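Putative phosphosugar isomerase (Silicibacter pomeroyi DSS-3, PDB 3FJ1) is of unproven function but, as a protein with two SIS domains, probably binds phosphosugars or related carbohydrate derivatives. Local coordinates at residues F255-E267 and A305-M319. Residues are numbered along the deposited sequence; the frame is centred on the assembly and turned at random.
Sequences FPVLGFAAGDAAE and ALTDPLSLIVSFYSM
CG of Phe260 is turned opposite its own carbonyl carbon (chi1 -74°) and CG of Phe316 opposite its backbone nitrogen (chi1 176°), which brings the two rings together. They form an offset edge-to-face pair, planes at 63° and centroids 5.8 Å apart. The edge of Phe260 approaches the face of Phe316, its CZ lying 3.8 Å from Phe316 CD1. Leu258 braces both rings: its CD2 covers one face of Phe260, while its CD1 reaches the edge of Phe316, 3.6 Å from CD1 of that ring. A branched aliphatic chain suits this place because its two methyls can serve two rings at once. One turn earlier in the helix, Leu312 slides past Phe260 and sets its CB at the ring edge, while its CD1 packs against Ala261 O at 3.3 Å. Ala262, small enough for a close approach, puts its methyl 3.6 Å from Asp308 CB and also touches Pro309. Beyond it, Gly263, the centre of an inverse gamma turn, gives its N-H to the anti lone pair of Asp308 OD2 (2.8 Å). Lacking a side chain, it lets that oxygen come close; the short, two-oxygen aspartate keeps OD1 for Ser302 OG. Asp264 OD1 accepts from Ala266 N, whereas OD2 bonds Tyr84 of the second subunit and a water that donates to it and, weakly, to Ala305 O. The contact packs the first turns of helix 308-326 against central strand 257-259 and the loop leading into helix 267-279. Apolar groups thus exclude water beside the strand, while the Asp308 and capping bonds hold the loop's path.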
loop_
_atom_site.group_PDB
_atom_site.type_symbol
_atom_site.label_atom_id
_atom_site.label_comp_id
_atom_site.label_asym_id
_atom_site.label_seq_id
_atom_site.Cartn_x
_atom_site.Cartn_y
_atom_site.Cartn_z
ATOM N N PHE A 255 -8.211 -17.020 13.933
ATOM C CA PHE A 255 -7.130 -16.342 14.624
ATOM C C PHE A 255 -7.613 -15.057 15.319
ATOM O O PHE A 255 -8.634 -14.470 14.907
ATOM C CB PHE A 255 -5.985 -16.037 13.670
ATOM C CG PHE A 255 -5.379 -17.274 13.071
ATOM C CD1 PHE A 255 -4.711 -18.191 13.882
ATOM C CD2 PHE A 255 -5.486 -17.536 11.716
ATOM C CE1 PHE A 255 -4.158 -19.339 13.340
ATOM C CE2 PHE A 255 -4.929 -18.681 11.163
ATOM C CZ PHE A 255 -4.279 -19.595 11.979
ATOM N N PRO A 256 -6.883 -14.628 16.374
ATOM C CA PRO A 256 -7.290 -13.422 17.087
ATOM C C PRO A 256 -7.221 -12.170 16.198
ATOM O O PRO A 256 -6.351 -12.045 15.308
ATOM C CB PRO A 256 -6.261 -13.292 18.227
ATOM C CG PRO A 256 -5.583 -14.589 18.319
ATOM C CD PRO A 256 -5.672 -15.226 16.965
ATOM N N VAL A 257 -8.137 -11.247 16.472
ATOM C CA VAL A 257 -8.245 -10.001 15.723
ATOM C C VAL A 257 -8.017 -8.851 16.703
ATOM O O VAL A 257 -8.577 -8.838 17.797
ATOM C CB VAL A 257 -9.638 -9.896 15.078
ATOM C CG1 VAL A 257 -9.796 -8.583 14.315
ATOM C CG2 VAL A 257 -9.900 -11.108 14.169
ATOM N N LEU A 258 -7.173 -7.900 16.319
ATOM C CA LEU A 258 -6.875 -6.756 17.156
ATOM C C LEU A 258 -7.251 -5.472 16.423
ATOM O O LEU A 258 -6.624 -5.123 15.411
ATOM C CB LEU A 258 -5.386 -6.751 17.462
ATOM C CG LEU A 258 -4.862 -5.929 18.636
ATOM C CD1 LEU A 258 -3.330 -6.051 18.693
ATOM C CD2 LEU A 258 -5.326 -4.481 18.712
ATOM N N GLY A 259 -8.258 -4.764 16.927
ATOM C CA GLY A 259 -8.696 -3.510 16.339
ATOM C C GLY A 259 -8.033 -2.295 16.972
ATOM O O GLY A 259 -8.245 -2.011 18.152
ATOM N N PHE A 260 -7.224 -1.602 16.169
ATOM C CA PHE A 260 -6.569 -0.354 16.549
ATOM C C PHE A 260 -7.554 0.796 16.385
ATOM O O PHE A 260 -7.845 1.220 15.263
ATOM C CB PHE A 260 -5.293 -0.124 15.735
ATOM C CG PHE A 260 -4.155 -1.027 16.158
ATOM C CD1 PHE A 260 -3.372 -0.683 17.222
ATOM C CD2 PHE A 260 -3.886 -2.219 15.497
ATOM C CE1 PHE A 260 -2.317 -1.498 17.615
ATOM C CE2 PHE A 260 -2.839 -3.027 15.866
ATOM C CZ PHE A 260 -2.057 -2.684 16.906
ATOM N N ALA A 261 -8.081 1.256 17.521
ATOM C CA ALA A 261 -9.007 2.406 17.566
ATOM C C ALA A 261 -8.400 3.605 18.305
ATOM O O ALA A 261 -8.035 3.495 19.476
ATOM C CB ALA A 261 -10.333 1.997 18.242
ATOM N N ALA A 262 -8.257 4.732 17.606
ATOM C CA ALA A 262 -7.842 5.984 18.194
ATOM C C ALA A 262 -9.109 6.726 18.611
ATOM O O ALA A 262 -10.205 6.392 18.154
ATOM C CB ALA A 262 -7.045 6.831 17.156
ATOM N N GLY A 263 -8.962 7.722 19.485
ATOM C CA GLY A 263 -10.085 8.583 19.896
ATOM C C GLY A 263 -10.315 9.656 18.850
ATOM O O GLY A 263 -10.065 10.846 19.082
ATOM N N ASP A 264 -10.822 9.229 17.701
ATOM C CA ASP A 264 -11.079 10.095 16.574
ATOM C C ASP A 264 -12.402 9.680 15.935
ATOM O O ASP A 264 -13.149 8.883 16.511
ATOM C CB ASP A 264 -9.874 10.062 15.604
ATOM C CG ASP A 264 -9.731 8.733 14.847
ATOM O OD1 ASP A 264 -10.530 7.818 15.120
ATOM O OD2 ASP A 264 -8.805 8.657 13.964
ATOM N N ALA A 265 -12.702 10.236 14.766
ATOM C CA ALA A 265 -13.965 9.947 14.060
ATOM C C ALA A 265 -14.122 8.489 13.618
ATOM O O ALA A 265 -15.233 8.036 13.353
ATOM C CB ALA A 265 -14.118 10.883 12.842
ATOM N N ALA A 266 -13.005 7.757 13.560
ATOM C CA ALA A 266 -13.009 6.350 13.165
ATOM C C ALA A 266 -13.210 5.395 14.341
ATOM O O ALA A 266 -13.374 4.185 14.136
ATOM C CB ALA A 266 -11.713 6.014 12.452
ATOM N N GLU A 267 -13.243 5.920 15.560
ATOM C CA GLU A 267 -13.395 5.058 16.720
ATOM C C GLU A 267 -14.707 4.290 16.645
ATOM O O GLU A 267 -14.719 3.079 16.787
ATOM C CB GLU A 267 -13.349 5.866 18.036
ATOM C CG GLU A 267 -13.085 4.985 19.249
ATOM C CD GLU A 267 -13.080 5.723 20.567
ATOM O OE1 GLU A 267 -13.421 6.918 20.612
ATOM O OE2 GLU A 267 -12.724 5.097 21.579
ATOM N N ALA A 305 -6.473 13.271 18.463
ATOM C CA ALA A 305 -6.708 12.198 17.508
ATOM C C ALA A 305 -5.435 11.709 16.836
ATOM O O ALA A 305 -5.247 10.501 16.652
ATOM C CB ALA A 305 -7.661 12.674 16.425
ATOM N N LEU A 306 -4.550 12.622 16.429
ATOM C CA LEU A 306 -3.395 12.223 15.624
ATOM C C LEU A 306 -2.223 11.582 16.393
ATOM O O LEU A 306 -1.401 10.900 15.810
ATOM C CB LEU A 306 -2.910 13.415 14.782
ATOM C CG LEU A 306 -3.912 13.847 13.698
ATOM C CD1 LEU A 306 -3.430 15.104 12.957
ATOM C CD2 LEU A 306 -4.150 12.680 12.750
ATOM N N THR A 307 -2.131 11.834 17.689
ATOM C CA THR A 307 -1.099 11.233 18.525
ATOM C C THR A 307 -1.580 9.915 19.153
ATOM O O THR A 307 -0.764 9.102 19.575
ATOM C CB THR A 307 -0.604 12.236 19.627
ATOM O OG1 THR A 307 -1.724 12.963 20.146
ATOM C CG2 THR A 307 0.407 13.265 19.021
ATOM N N ASP A 308 -2.888 9.665 19.166
ATOM C CA ASP A 308 -3.426 8.452 19.782
ATOM C C ASP A 308 -2.805 7.153 19.276
ATOM O O ASP A 308 -2.507 6.280 20.071
ATOM C CB ASP A 308 -4.960 8.374 19.685
ATOM C CG ASP A 308 -5.692 9.115 20.830
ATOM O OD1 ASP A 308 -5.062 9.734 21.725
ATOM O OD2 ASP A 308 -6.932 9.079 20.793
ATOM N N PRO A 309 -2.627 7.006 17.949
ATOM C CA PRO A 309 -2.038 5.759 17.455
ATOM C C PRO A 309 -0.649 5.415 18.006
ATOM O O PRO A 309 -0.340 4.243 18.119
ATOM C CB PRO A 309 -2.037 5.947 15.932
ATOM C CG PRO A 309 -3.166 6.886 15.688
ATOM C CD PRO A 309 -3.070 7.864 16.835
ATOM N N LEU A 310 0.156 6.413 18.356
ATOM C CA LEU A 310 1.475 6.153 18.913
ATOM C C LEU A 310 1.374 5.456 20.274
ATOM O O LEU A 310 2.169 4.552 20.597
ATOM C CB LEU A 310 2.283 7.442 19.000
ATOM C CG LEU A 310 2.813 8.014 17.670
ATOM C CD1 LEU A 310 3.355 9.385 17.957
ATOM C CD2 LEU A 310 3.858 7.095 16.998
ATOM N N SER A 311 0.386 5.845 21.076
ATOM C CA SER A 311 0.192 5.185 22.349
ATOM C C SER A 311 -0.190 3.689 22.104
ATOM O O SER A 311 0.322 2.763 22.745
ATOM C CB SER A 311 -0.890 5.941 23.138
ATOM O OG SER A 311 -1.269 5.202 24.287
ATOM N N LEU A 312 -1.074 3.453 21.147
ATOM C CA LEU A 312 -1.537 2.093 20.845
ATOM C C LEU A 312 -0.407 1.172 20.375
ATOM O O LEU A 312 -0.326 0.034 20.779
ATOM C CB LEU A 312 -2.622 2.145 19.760
ATOM C CG LEU A 312 -3.828 3.044 20.002
ATOM C CD1 LEU A 312 -4.812 2.955 18.842
ATOM C CD2 LEU A 312 -4.505 2.640 21.337
ATOM N N ILE A 313 0.459 1.678 19.490
ATOM C CA ILE A 313 1.565 0.879 18.987
ATOM C C ILE A 313 2.571 0.568 20.096
ATOM O O ILE A 313 3.156 -0.501 20.082
ATOM C CB ILE A 313 2.236 1.480 17.732
ATOM C CG1 ILE A 313 3.009 0.384 16.951
ATOM C CG2 ILE A 313 3.083 2.760 18.067
ATOM C CD1 ILE A 313 2.135 -0.718 16.261
ATOM N N VAL A 314 2.789 1.490 21.029
ATOM C CA VAL A 314 3.694 1.214 22.165
ATOM C C VAL A 314 3.122 0.044 23.007
ATOM O O VAL A 314 3.866 -0.893 23.397
ATOM C CB VAL A 314 4.012 2.471 22.998
ATOM C CG1 VAL A 314 4.723 2.085 24.307
ATOM C CG2 VAL A 314 4.899 3.485 22.161
ATOM N N SER A 315 1.823 0.083 23.276
ATOM C CA SER A 315 1.182 -1.019 24.006
ATOM C C SER A 315 1.309 -2.341 23.219
ATOM O O SER A 315 1.564 -3.407 23.788
ATOM C CB SER A 315 -0.261 -0.693 24.330
ATOM O OG SER A 315 -0.337 0.361 25.306
ATOM N N PHE A 316 1.128 -2.256 21.909
ATOM C CA PHE A 316 1.271 -3.441 21.065
ATOM C C PHE A 316 2.687 -4.010 21.150
ATOM O O PHE A 316 2.864 -5.231 21.261
ATOM C CB PHE A 316 0.923 -3.116 19.602
ATOM C CG PHE A 316 1.154 -4.276 18.661
ATOM C CD1 PHE A 316 0.220 -5.260 18.526
ATOM C CD2 PHE A 316 2.313 -4.375 17.920
ATOM C CE1 PHE A 316 0.442 -6.326 17.662
ATOM C CE2 PHE A 316 2.537 -5.443 17.078
ATOM C CZ PHE A 316 1.613 -6.402 16.943
ATOM N N TYR A 317 3.686 -3.133 21.033
ATOM C CA TYR A 317 5.090 -3.551 21.088
ATOM C C TYR A 317 5.374 -4.310 22.383
ATOM O O TYR A 317 6.048 -5.343 22.410
ATOM C CB TYR A 317 6.029 -2.344 21.015
ATOM C CG TYR A 317 6.120 -1.594 19.681
ATOM C CD1 TYR A 317 6.014 -2.247 18.451
ATOM C CD2 TYR A 317 6.426 -0.237 19.672
ATOM C CE1 TYR A 317 6.153 -1.542 17.247
ATOM C CE2 TYR A 317 6.563 0.471 18.471
ATOM C CZ TYR A 317 6.436 -0.191 17.273
ATOM O OH TYR A 317 6.575 0.546 16.096
ATOM N N SER A 318 4.857 -3.736 23.461
ATOM C CA SER A 318 4.960 -4.296 24.797
ATOM C C SER A 318 4.287 -5.681 24.864
ATOM O O SER A 318 4.868 -6.614 25.392
ATOM C CB SER A 318 4.351 -3.314 25.806
ATOM O OG SER A 318 4.381 -3.862 27.115
HETATM N N MSE A 319 3.087 -5.823 24.301
HETATM C CA MSE A 319 2.414 -7.135 24.228
HETATM C C MSE A 319 3.276 -8.176 23.483
HETATM O O MSE A 319 3.525 -9.299 23.993
HETATM C CB MSE A 319 1.034 -7.011 23.593
HETATM C CG MSE A 319 0.193 -8.283 23.546
HETATM SE SE MSE A 319 0.698 -9.485 22.086
HETATM C CE MSE A 319 -0.115 -8.449 20.616
HETATM O O HOH W 1 -6.701 10.309 13.709
#